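Local coordinates for protein cystalysin (Treponema denticola, PDB 1C7N) that binds pyridoxal-5'-phosphate and belongs to the class I and II aminotransferase family of two-domain alpha/beta proteins, at residues D20-Q25 with N31-L36; Y148-F153 with K183-K188; C171-H174 with R179-K182; E343-H348 with E384-A389. All blocks are in the same frame, centred on the assembly; numbering follows the deposited sequence.

Overall arrangement
Contacts 1 and 4 lie on the same side of the chain's centre, their own centres about 13 Å apart, and both are buried and apolar: contact 1 sets helix 17-25 on the loop that follows it, contact 4 crosses helices 339-350 and 376-393. Arg385 joins them, its side chain touching Val33. Contacts 2 and 3, centres about 9 Å apart, are tied by the Arg179-Glu185 salt bridge. Contact 3, in the loop leading to helix 183-195, is buried, held by two hydrogen bonds and reaches pyridoxal-5'-phosphate; contact 2, holding the start of that helix, is partly exposed and mixes a CH-pi contact with a bridging water. Contacts 1 and 2 lie on opposite sides of the chain's centre.

Contact 1. Residues D20-Q25 with N31-L36; sequences DLMYSQ and NEVVPL
Met22 on the helix sets its sulfur over the ring of Pro35 on the returning loop, with the two side chains crossing at about a right angle. Met22 SD lies 3.6 Å from Pro35 CD and 3.8 Å from Pro35 CB, while the terminal Met22 CE reaches Pro35 CD at the same 3.6 Å. Val33 adds a branch: its CG1 touches Met22 SD at 3.8 Å. The contact is purely apolar, and a long, unbranched thioether suits it because it can span from the helix to a loop that has no regular shape. Its chain runs straight as far as SD and then bends (chi3 67°), which lays CE against the proline.

The same methyl packs within the helix over one face of the Tyr23 ring, near its rim. Lys18 and Trp19 of the same helix also touch Pro35. Beyond it, Leu36 makes backbone hydrogen bonds with Phe353 and Asn371. The loop thus carries the N-terminal helix onto C-terminal elements of the chain, consistent with the small domain of fold-type I pyridoxal-phosphate proteins, which is built from both chain ends.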
# COMPACT_ATOMS: atom_id res chain seq x y z
N ASP A 20 -20.65 4.58 2.78
CA ASP A 20 -21.13 4.53 1.41
C ASP A 20 -21.90 3.22 1.20
O ASP A 20 -22.87 3.16 0.44
CB ASP A 20 -19.97 4.62 0.41
CG ASP A 20 -19.26 5.97 0.47
OD1 ASP A 20 -19.83 6.93 1.04
OD2 ASP A 20 -18.13 6.07 -0.06
N LEU A 21 -21.47 2.16 1.89
CA LEU A 21 -22.12 0.87 1.79
C LEU A 21 -23.54 0.95 2.33
O LEU A 21 -24.47 0.37 1.76
CB LEU A 21 -21.34 -0.20 2.56
CG LEU A 21 -22.00 -1.59 2.63
CD1 LEU A 21 -22.30 -2.09 1.23
CD2 LEU A 21 -21.10 -2.57 3.38
N MET A 22 -23.70 1.67 3.43
CA MET A 22 -25.01 1.83 4.06
C MET A 22 -25.97 2.53 3.11
O MET A 22 -27.08 2.06 2.87
CB MET A 22 -24.88 2.63 5.36
CG MET A 22 -26.19 3.09 5.96
SD MET A 22 -25.95 4.02 7.49
CE MET A 22 -25.15 5.49 6.90
N TYR A 23 -25.54 3.67 2.57
CA TYR A 23 -26.39 4.43 1.65
C TYR A 23 -26.71 3.63 0.40
O TYR A 23 -27.79 3.76 -0.17
CB TYR A 23 -25.71 5.75 1.27
CG TYR A 23 -25.60 6.72 2.43
CD1 TYR A 23 -24.37 7.03 3.01
CD2 TYR A 23 -26.74 7.30 2.98
CE1 TYR A 23 -24.27 7.89 4.10
CE2 TYR A 23 -26.66 8.17 4.08
CZ TYR A 23 -25.42 8.45 4.63
OH TYR A 23 -25.35 9.30 5.72
N SER A 24 -25.77 2.78 -0.02
CA SER A 24 -25.97 1.95 -1.21
C SER A 24 -27.02 0.88 -0.92
O SER A 24 -27.81 0.52 -1.79
CB SER A 24 -24.66 1.29 -1.61
OG SER A 24 -24.83 0.49 -2.76
N GLN A 25 -27.01 0.36 0.30
CA GLN A 25 -27.95 -0.67 0.70
C GLN A 25 -29.35 -0.11 0.94
O GLN A 25 -30.35 -0.76 0.65
CB GLN A 25 -27.46 -1.38 1.95
CG GLN A 25 -26.41 -2.44 1.68
CD GLN A 25 -25.80 -3.00 2.94
OE1 GLN A 25 -25.11 -4.02 2.91
NE2 GLN A 25 -26.05 -2.34 4.06
N ASN A 31 -30.94 10.53 8.15
CA ASN A 31 -29.69 11.27 8.36
C ASN A 31 -29.10 11.05 9.75
O ASN A 31 -27.91 11.29 9.97
CB ASN A 31 -29.91 12.76 8.13
CG ASN A 31 -30.49 13.07 6.76
OD1 ASN A 31 -31.61 12.68 6.44
ND2 ASN A 31 -29.72 13.79 5.94
N GLU A 32 -29.92 10.59 10.69
CA GLU A 32 -29.47 10.36 12.05
C GLU A 32 -28.85 8.98 12.24
O GLU A 32 -28.25 8.69 13.29
CB GLU A 32 -30.65 10.51 13.02
CG GLU A 32 -31.54 9.26 13.14
CD GLU A 32 -32.48 9.06 11.95
OE1 GLU A 32 -32.25 9.65 10.88
OE2 GLU A 32 -33.45 8.28 12.10
N VAL A 33 -28.98 8.13 11.23
CA VAL A 33 -28.46 6.77 11.30
C VAL A 33 -26.95 6.65 11.16
O VAL A 33 -26.33 7.33 10.35
CB VAL A 33 -29.13 5.88 10.22
CG1 VAL A 33 -28.55 4.46 10.27
CG2 VAL A 33 -30.63 5.84 10.45
N VAL A 34 -26.36 5.76 11.97
CA VAL A 34 -24.93 5.49 11.95
C VAL A 34 -24.76 3.98 11.76
O VAL A 34 -25.33 3.19 12.52
CB VAL A 34 -24.24 5.88 13.28
CG1 VAL A 34 -22.81 5.37 13.30
CG2 VAL A 34 -24.26 7.39 13.48
N PRO A 35 -23.98 3.56 10.76
CA PRO A 35 -23.77 2.12 10.52
C PRO A 35 -22.92 1.48 11.61
O PRO A 35 -21.99 2.10 12.13
CB PRO A 35 -23.10 2.11 9.15
CG PRO A 35 -22.28 3.37 9.17
CD PRO A 35 -23.22 4.38 9.79
N LEU A 36 -23.25 0.24 11.98
CA LEU A 36 -22.51 -0.48 13.02
C LEU A 36 -22.01 -1.79 12.41
O LEU A 36 -22.05 -2.85 13.04
CB LEU A 36 -23.42 -0.78 14.22
CG LEU A 36 -24.17 0.42 14.82
CD1 LEU A 36 -25.15 -0.05 15.90
CD2 LEU A 36 -23.16 1.42 15.41

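Contact 2. Residues Y148-F153 with K183-K188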
# COMPACT_ATOMS: atom_id res chain seq x y z
N TYR A 148 -21.37 -19.86 23.81
CA TYR A 148 -19.93 -19.98 24.03
C TYR A 148 -19.28 -20.85 22.96
O TYR A 148 -19.69 -21.99 22.74
CB TYR A 148 -19.61 -20.55 25.41
CG TYR A 148 -18.21 -20.20 25.85
CD1 TYR A 148 -17.89 -18.89 26.20
CD2 TYR A 148 -17.19 -21.16 25.86
CE1 TYR A 148 -16.59 -18.53 26.54
CE2 TYR A 148 -15.88 -20.80 26.20
CZ TYR A 148 -15.59 -19.49 26.54
OH TYR A 148 -14.31 -19.11 26.86
N TYR A 149 -18.25 -20.30 22.31
CA TYR A 149 -17.54 -21.00 21.25
C TYR A 149 -16.22 -21.65 21.67
O TYR A 149 -15.39 -21.02 22.34
CB TYR A 149 -17.28 -20.04 20.08
CG TYR A 149 -18.51 -19.72 19.27
CD1 TYR A 149 -19.39 -18.71 19.67
CD2 TYR A 149 -18.81 -20.44 18.12
CE1 TYR A 149 -20.55 -18.44 18.93
CE2 TYR A 149 -19.96 -20.18 17.38
CZ TYR A 149 -20.82 -19.18 17.79
OH TYR A 149 -21.95 -18.93 17.05
N THR A 150 -16.03 -22.90 21.26
CA THR A 150 -14.82 -23.65 21.58
C THR A 150 -14.30 -24.42 20.36
O THR A 150 -15.03 -24.63 19.39
CB THR A 150 -15.08 -24.66 22.72
OG1 THR A 150 -16.23 -25.45 22.41
CG2 THR A 150 -15.31 -23.93 24.04
N ILE A 151 -13.04 -24.83 20.43
CA ILE A 151 -12.38 -25.56 19.34
C ILE A 151 -12.73 -27.05 19.29
O ILE A 151 -12.80 -27.71 20.32
CB ILE A 151 -10.85 -25.44 19.47
CG1 ILE A 151 -10.43 -23.96 19.50
CG2 ILE A 151 -10.17 -26.18 18.34
CD1 ILE A 151 -10.74 -23.22 18.23
N ASP A 152 -12.94 -27.57 18.09
CA ASP A 152 -13.23 -28.99 17.92
C ASP A 152 -11.86 -29.64 17.72
O ASP A 152 -11.41 -29.83 16.58
CB ASP A 152 -14.09 -29.24 16.68
CG ASP A 152 -14.50 -30.70 16.54
OD1 ASP A 152 -13.79 -31.57 17.09
OD2 ASP A 152 -15.53 -30.97 15.88
N PHE A 153 -11.19 -29.98 18.81
CA PHE A 153 -9.85 -30.56 18.74
C PHE A 153 -9.75 -31.90 18.02
O PHE A 153 -8.79 -32.14 17.29
CB PHE A 153 -9.25 -30.65 20.14
CG PHE A 153 -9.10 -29.32 20.82
CD1 PHE A 153 -9.98 -28.93 21.82
CD2 PHE A 153 -8.09 -28.44 20.43
CE1 PHE A 153 -9.85 -27.69 22.44
CE2 PHE A 153 -7.95 -27.19 21.04
CZ PHE A 153 -8.84 -26.82 22.05
N LYS A 183 -4.88 -20.29 27.48
CA LYS A 183 -3.58 -20.95 27.36
C LYS A 183 -3.67 -22.45 27.13
O LYS A 183 -2.88 -23.01 26.37
CB LYS A 183 -2.74 -20.66 28.60
CG LYS A 183 -1.89 -19.39 28.47
CD LYS A 183 -1.31 -18.94 29.80
CE LYS A 183 -0.10 -18.04 29.59
NZ LYS A 183 -0.38 -16.87 28.69
N ASP A 184 -4.65 -23.11 27.75
CA ASP A 184 -4.79 -24.56 27.57
C ASP A 184 -5.24 -24.89 26.16
O ASP A 184 -4.83 -25.91 25.59
CB ASP A 184 -5.79 -25.14 28.57
CG ASP A 184 -5.78 -26.65 28.57
OD1 ASP A 184 -6.75 -27.26 29.07
OD2 ASP A 184 -4.79 -27.24 28.07
N GLU A 185 -6.09 -24.04 25.60
CA GLU A 185 -6.59 -24.24 24.24
C GLU A 185 -5.44 -24.08 23.25
O GLU A 185 -5.29 -24.87 22.32
CB GLU A 185 -7.70 -23.22 23.93
CG GLU A 185 -8.91 -23.31 24.85
CD GLU A 185 -9.94 -22.22 24.59
OE1 GLU A 185 -9.58 -21.03 24.68
OE2 GLU A 185 -11.11 -22.56 24.32
N LEU A 186 -4.62 -23.05 23.46
CA LEU A 186 -3.47 -22.80 22.59
C LEU A 186 -2.44 -23.92 22.68
O LEU A 186 -1.75 -24.21 21.71
CB LEU A 186 -2.81 -21.46 22.94
CG LEU A 186 -3.62 -20.20 22.58
CD1 LEU A 186 -2.84 -18.95 23.00
CD2 LEU A 186 -3.90 -20.18 21.08
N GLN A 187 -2.34 -24.55 23.85
CA GLN A 187 -1.40 -25.65 24.05
C GLN A 187 -1.83 -26.85 23.22
O GLN A 187 -1.01 -27.46 22.53
CB GLN A 187 -1.34 -26.05 25.53
CG GLN A 187 -0.65 -25.03 26.43
CD GLN A 187 0.87 -25.01 26.24
OE1 GLN A 187 1.52 -24.00 26.49
NE2 GLN A 187 1.43 -26.14 25.81
N LYS A 188 -3.12 -27.18 23.27
CA LYS A 188 -3.66 -28.31 22.51
C LYS A 188 -3.45 -28.10 21.01
O LYS A 188 -3.13 -29.04 20.28
CB LYS A 188 -5.15 -28.48 22.77
CG LYS A 188 -5.51 -29.26 24.03
CD LYS A 188 -6.99 -29.63 23.99
CE LYS A 188 -7.39 -30.52 25.16
NZ LYS A 188 -8.81 -30.98 25.02
O HOH W 1 -11.66 -24.71 22.92
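Phe153 offers one ring face to the aliphatic stem of Lys188 in a CH-pi contact: Lys188 CD stands 3.6 Å from the ring centroid, only 4° off the ring normal. Closer to the backbone, Lys188 CB meets Phe153 CE2 at 3.5 Å. The extended lysine chain crosses the phenylalanine at about a right angle, and CB and CD are the two methylenes that touch. A lysine suits this partly exposed place because its apolar stem can cover an aromatic while its ammonium, with NZ 4.0 Å from Phe153 CD1, is displaced past the rim on the same side. Against the opposite ring face lies Ile151 CB, offset toward the rim. Glu185 O approaches the ring obliquely, at 3.8 Å from Phe153 CE2.

These residues join two helices on either side, in sequence, of strand 165-171 in the large alpha/beta domain. Helix 153-160 is N-capped by Asp152, whose OD1 accepts from Lys155 N, and Asp152 also centres an inverse gamma turn that swings the chain from strand 148-150 into the helix.

The polar link is indirect. A water accepts from Ile151 N at 2.8 Å and donates to Glu185 OE2 at 2.6 Å, satisfying a peptide N-H just past the strand. The other carboxylate oxygen, Glu185 OE1, accepts from Lys182 N, the N-cap residue of helix 183-195, and forms a salt bridge with Arg179 NH2.

Contact 3. Residues C171-H174 with R179-K182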
# COMPACT_ATOMS: atom_id res chain seq x y z
N CYS A 171 -7.27 -17.12 13.88
CA CYS A 171 -7.69 -15.76 14.23
C CYS A 171 -7.71 -15.66 15.75
O CYS A 171 -8.46 -16.39 16.42
CB CYS A 171 -9.07 -15.46 13.65
SG CYS A 171 -9.53 -13.70 13.60
N SER A 172 -6.90 -14.76 16.31
CA SER A 172 -6.81 -14.62 17.76
C SER A 172 -6.43 -13.22 18.24
O SER A 172 -5.29 -12.79 18.05
CB SER A 172 -5.79 -15.64 18.29
OG SER A 172 -5.49 -15.43 19.65
N PRO A 173 -7.36 -12.49 18.89
CA PRO A 173 -8.75 -12.86 19.20
C PRO A 173 -9.50 -13.26 17.94
O PRO A 173 -9.15 -12.82 16.84
CB PRO A 173 -9.31 -11.59 19.84
CG PRO A 173 -8.11 -11.01 20.52
CD PRO A 173 -7.04 -11.16 19.46
N HIS A 174 -10.54 -14.07 18.11
CA HIS A 174 -11.33 -14.57 16.99
C HIS A 174 -12.54 -13.72 16.61
O HIS A 174 -13.52 -13.64 17.36
CB HIS A 174 -11.78 -16.00 17.29
CG HIS A 174 -12.28 -16.74 16.09
ND1 HIS A 174 -11.54 -17.73 15.46
CD2 HIS A 174 -13.43 -16.64 15.39
CE1 HIS A 174 -12.22 -18.19 14.43
NE2 HIS A 174 -13.38 -17.55 14.36
N ARG A 179 -13.83 -14.38 20.89
CA ARG A 179 -13.07 -15.27 21.76
C ARG A 179 -11.60 -14.88 21.89
O ARG A 179 -10.94 -14.54 20.90
CB ARG A 179 -13.12 -16.72 21.25
CG ARG A 179 -14.33 -17.56 21.68
CD ARG A 179 -14.53 -17.58 23.20
NE ARG A 179 -13.30 -17.79 23.95
CZ ARG A 179 -12.74 -18.97 24.19
NH1 ARG A 179 -13.30 -20.08 23.74
NH2 ARG A 179 -11.61 -19.03 24.89
N VAL A 180 -11.10 -14.92 23.12
CA VAL A 180 -9.69 -14.67 23.40
C VAL A 180 -9.26 -16.04 23.91
O VAL A 180 -9.62 -16.45 25.01
CB VAL A 180 -9.48 -13.61 24.50
CG1 VAL A 180 -8.03 -13.64 24.98
CG2 VAL A 180 -9.81 -12.22 23.95
N TRP A 181 -8.50 -16.76 23.09
CA TRP A 181 -8.07 -18.12 23.40
C TRP A 181 -7.29 -18.33 24.69
O TRP A 181 -6.30 -17.65 24.96
CB TRP A 181 -7.31 -18.68 22.21
CG TRP A 181 -8.09 -18.56 20.94
CD1 TRP A 181 -7.80 -17.78 19.86
CD2 TRP A 181 -9.33 -19.21 20.64
NE1 TRP A 181 -8.78 -17.90 18.91
CE2 TRP A 181 -9.74 -18.78 19.36
CE3 TRP A 181 -10.15 -20.12 21.33
CZ2 TRP A 181 -10.92 -19.22 18.75
CZ3 TRP A 181 -11.33 -20.56 20.73
CH2 TRP A 181 -11.70 -20.11 19.45
N LYS A 182 -7.74 -19.30 25.48
CA LYS A 182 -7.08 -19.61 26.74
C LYS A 182 -5.78 -20.36 26.50
O LYS A 182 -5.59 -20.97 25.45
CB LYS A 182 -8.01 -20.45 27.63
CG LYS A 182 -9.16 -19.66 28.25
CD LYS A 182 -9.87 -20.45 29.34
CE LYS A 182 -11.09 -21.17 28.82
NZ LYS A 182 -12.18 -20.22 28.46
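Arg179 O accepts the backbone N-H of His174, with His174 N 2.9 Å away, and so ties the two arms of the loop together. A second bond lies alongside: Trp181 NE1 donates to Cys171 O at 2.9 Å, nearly straight at 168°. The oxygen sits in the plane of the indole, while the donor is tilted somewhat from the carbonyl plane; the two groups satisfy each other inside the protein. Tryptophan suits the place because one side chain supplies both this donor and a broad apolar surface.

Around that indole, Ser172 lies at the edge, with its OG 3.3 Å from Trp181 CD1. His174 CB meets Trp181 CZ2 at 3.6 Å, and the two rings stand nearly perpendicular, at 86°. With CG anti to the backbone N (chi1 -165°), the imidazole turns toward Pro121, whose O accepts from His174 NE2.

The peptide bond between Ser172 and Pro173 is cis. The loop also carries the Asn-Pro-x-Gly sequence familiar in class I and II aminotransferases, with Asn175 of the pyridoxal-5'-phosphate pocket, and Cys171 comes within about 3 Å of the cofactor with its side chain. Pro173 and Val180 point the same way side by side, Pro173 CG 4.0 Å from Val180 CG2.

Arg179 folds back so that Trp181 CE3 lies 3.7 Å above one face of its guanidinium plane, offset toward the rim. Glu323 OE1 forms a salt bridge with Arg179 NE and also accepts from Val180 N; Arg179 NH1 donates to Tyr149 O.

Contact 4. Residues E343-H348 with E384-A389; sequences EEFMIH and ERLNKA
Phe345 turns the edge of its ring to helix 376-393, where Ala389 receives it. Phe345 CZ comes 3.5 Å from Ala389 O, which lies near the ring plane, and 3.7 Å from Ala389 CB. Alanine suits the spot because its small methyl lets the ring approach the helix backbone. Elsewhere on the edge, Leu386 CD2 is 4.4 Å from Phe345 CE2, and the same methyl lies 4.5 Å from Met346 SD; both contacts are loose. The phenylalanine reaches across because its CG is anti to the backbone N (chi1 177°). Met346 CE also lies at the ring edge, in plane.

Segments 343-348 and 384-389 run at 121° to each other, their axes 10.7 Å apart at closest. Further apolar groups surround the side chains: Leu390, Leu393 and Met337 touch Phe345, while Phe309 and Phe310 of helix 289-313 back Leu386. Arg385 reaches out to the end of helix 339-350, where its NE bonds Ala350 O and its NH2 bonds Gln351 O, probably easing the partial negative charge there. Away from the crossing, Glu384 organises its own helix: OE2 uses its anti lone pair for a salt bridge from Lys388 NZ at 3.1 Å, and OE1 accepts from Asn387 ND2, whose OD1 meets His314 NE2.

With no hydrogen bond between the two segments, the crossing rests on apolar contact, close only where Phe345 meets Ala389; Arg385 supplies directional bonds beside it and probably helps to set the helices.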
# COMPACT_ATOMS: atom_id res chain seq x y z
N GLU A 343 -31.56 -9.83 7.25
CA GLU A 343 -30.81 -8.77 6.60
C GLU A 343 -31.75 -7.69 6.08
O GLU A 343 -31.52 -6.50 6.28
CB GLU A 343 -30.00 -9.37 5.45
CG GLU A 343 -29.17 -8.40 4.65
CD GLU A 343 -28.33 -9.13 3.64
OE1 GLU A 343 -28.90 -9.77 2.73
OE2 GLU A 343 -27.09 -9.08 3.76
N GLU A 344 -32.80 -8.13 5.40
CA GLU A 344 -33.80 -7.23 4.84
C GLU A 344 -34.45 -6.41 5.95
O GLU A 344 -34.62 -5.20 5.82
CB GLU A 344 -34.86 -8.06 4.11
CG GLU A 344 -36.07 -7.28 3.62
CD GLU A 344 -35.73 -6.19 2.63
OE1 GLU A 344 -34.85 -6.42 1.77
OE2 GLU A 344 -36.35 -5.11 2.71
N PHE A 345 -34.82 -7.09 7.03
CA PHE A 345 -35.46 -6.44 8.16
C PHE A 345 -34.56 -5.41 8.84
O PHE A 345 -34.99 -4.29 9.11
CB PHE A 345 -35.88 -7.49 9.20
CG PHE A 345 -36.48 -6.91 10.44
CD1 PHE A 345 -37.78 -6.43 10.44
CD2 PHE A 345 -35.74 -6.84 11.62
CE1 PHE A 345 -38.34 -5.89 11.60
CE2 PHE A 345 -36.28 -6.30 12.78
CZ PHE A 345 -37.59 -5.82 12.77
N MET A 346 -33.33 -5.80 9.13
CA MET A 346 -32.41 -4.89 9.80
C MET A 346 -32.16 -3.62 8.99
O MET A 346 -32.21 -2.52 9.52
CB MET A 346 -31.07 -5.59 10.08
CG MET A 346 -31.18 -6.78 11.03
SD MET A 346 -31.95 -6.36 12.60
CE MET A 346 -32.28 -7.99 13.25
N ILE A 347 -31.89 -3.79 7.70
CA ILE A 347 -31.61 -2.66 6.82
C ILE A 347 -32.80 -1.74 6.54
O ILE A 347 -32.65 -0.52 6.60
CB ILE A 347 -31.08 -3.14 5.45
CG1 ILE A 347 -29.72 -3.81 5.62
CG2 ILE A 347 -31.00 -1.97 4.48
CD1 ILE A 347 -29.16 -4.38 4.32
N HIS A 348 -33.96 -2.31 6.25
CA HIS A 348 -35.11 -1.50 5.91
C HIS A 348 -36.15 -1.21 6.99
O HIS A 348 -36.85 -0.20 6.91
CB HIS A 348 -35.81 -2.09 4.68
CG HIS A 348 -34.95 -2.13 3.46
ND1 HIS A 348 -34.15 -3.21 3.14
CD2 HIS A 348 -34.72 -1.20 2.49
CE1 HIS A 348 -33.47 -2.95 2.04
NE2 HIS A 348 -33.80 -1.74 1.62
N GLU A 384 -32.86 1.59 20.12
CA GLU A 384 -34.24 2.04 20.23
C GLU A 384 -34.96 1.95 18.88
O GLU A 384 -36.16 1.68 18.83
CB GLU A 384 -34.30 3.47 20.78
CG GLU A 384 -35.72 4.01 20.99
CD GLU A 384 -36.66 3.02 21.67
OE1 GLU A 384 -36.21 2.27 22.56
OE2 GLU A 384 -37.86 2.99 21.32
N ARG A 385 -34.23 2.16 17.79
CA ARG A 385 -34.83 2.03 16.46
C ARG A 385 -35.20 0.57 16.26
O ARG A 385 -36.27 0.23 15.74
CB ARG A 385 -33.85 2.42 15.35
CG ARG A 385 -33.86 3.87 14.96
CD ARG A 385 -33.44 4.01 13.51
NE ARG A 385 -32.10 3.47 13.25
CZ ARG A 385 -30.98 3.97 13.76
NH1 ARG A 385 -31.03 5.03 14.56
NH2 ARG A 385 -29.81 3.42 13.46
N LEU A 386 -34.28 -0.30 16.69
CA LEU A 386 -34.46 -1.74 16.59
C LEU A 386 -35.65 -2.15 17.46
O LEU A 386 -36.48 -2.96 17.06
CB LEU A 386 -33.20 -2.44 17.12
CG LEU A 386 -32.82 -3.84 16.64
CD1 LEU A 386 -32.16 -4.57 17.81
CD2 LEU A 386 -34.02 -4.61 16.15
N ASN A 387 -35.70 -1.56 18.66
CA ASN A 387 -36.77 -1.83 19.62
C ASN A 387 -38.14 -1.60 18.99
O ASN A 387 -39.01 -2.47 19.06
CB ASN A 387 -36.59 -0.92 20.84
CG ASN A 387 -37.43 -1.36 22.03
OD1 ASN A 387 -37.76 -2.53 22.17
ND2 ASN A 387 -37.76 -0.41 22.91
N LYS A 388 -38.34 -0.44 18.37
CA LYS A 388 -39.61 -0.13 17.73
C LYS A 388 -39.89 -1.07 16.56
O LYS A 388 -41.02 -1.49 16.34
CB LYS A 388 -39.65 1.32 17.25
CG LYS A 388 -39.64 2.35 18.37
CD LYS A 388 -40.32 3.64 17.94
CE LYS A 388 -40.27 4.71 19.02
NZ LYS A 388 -38.87 5.13 19.32
N ALA A 389 -38.84 -1.39 15.80
CA ALA A 389 -38.97 -2.27 14.65
C ALA A 389 -39.37 -3.69 15.08
O ALA A 389 -40.23 -4.31 14.45
CB ALA A 389 -37.65 -2.31 13.87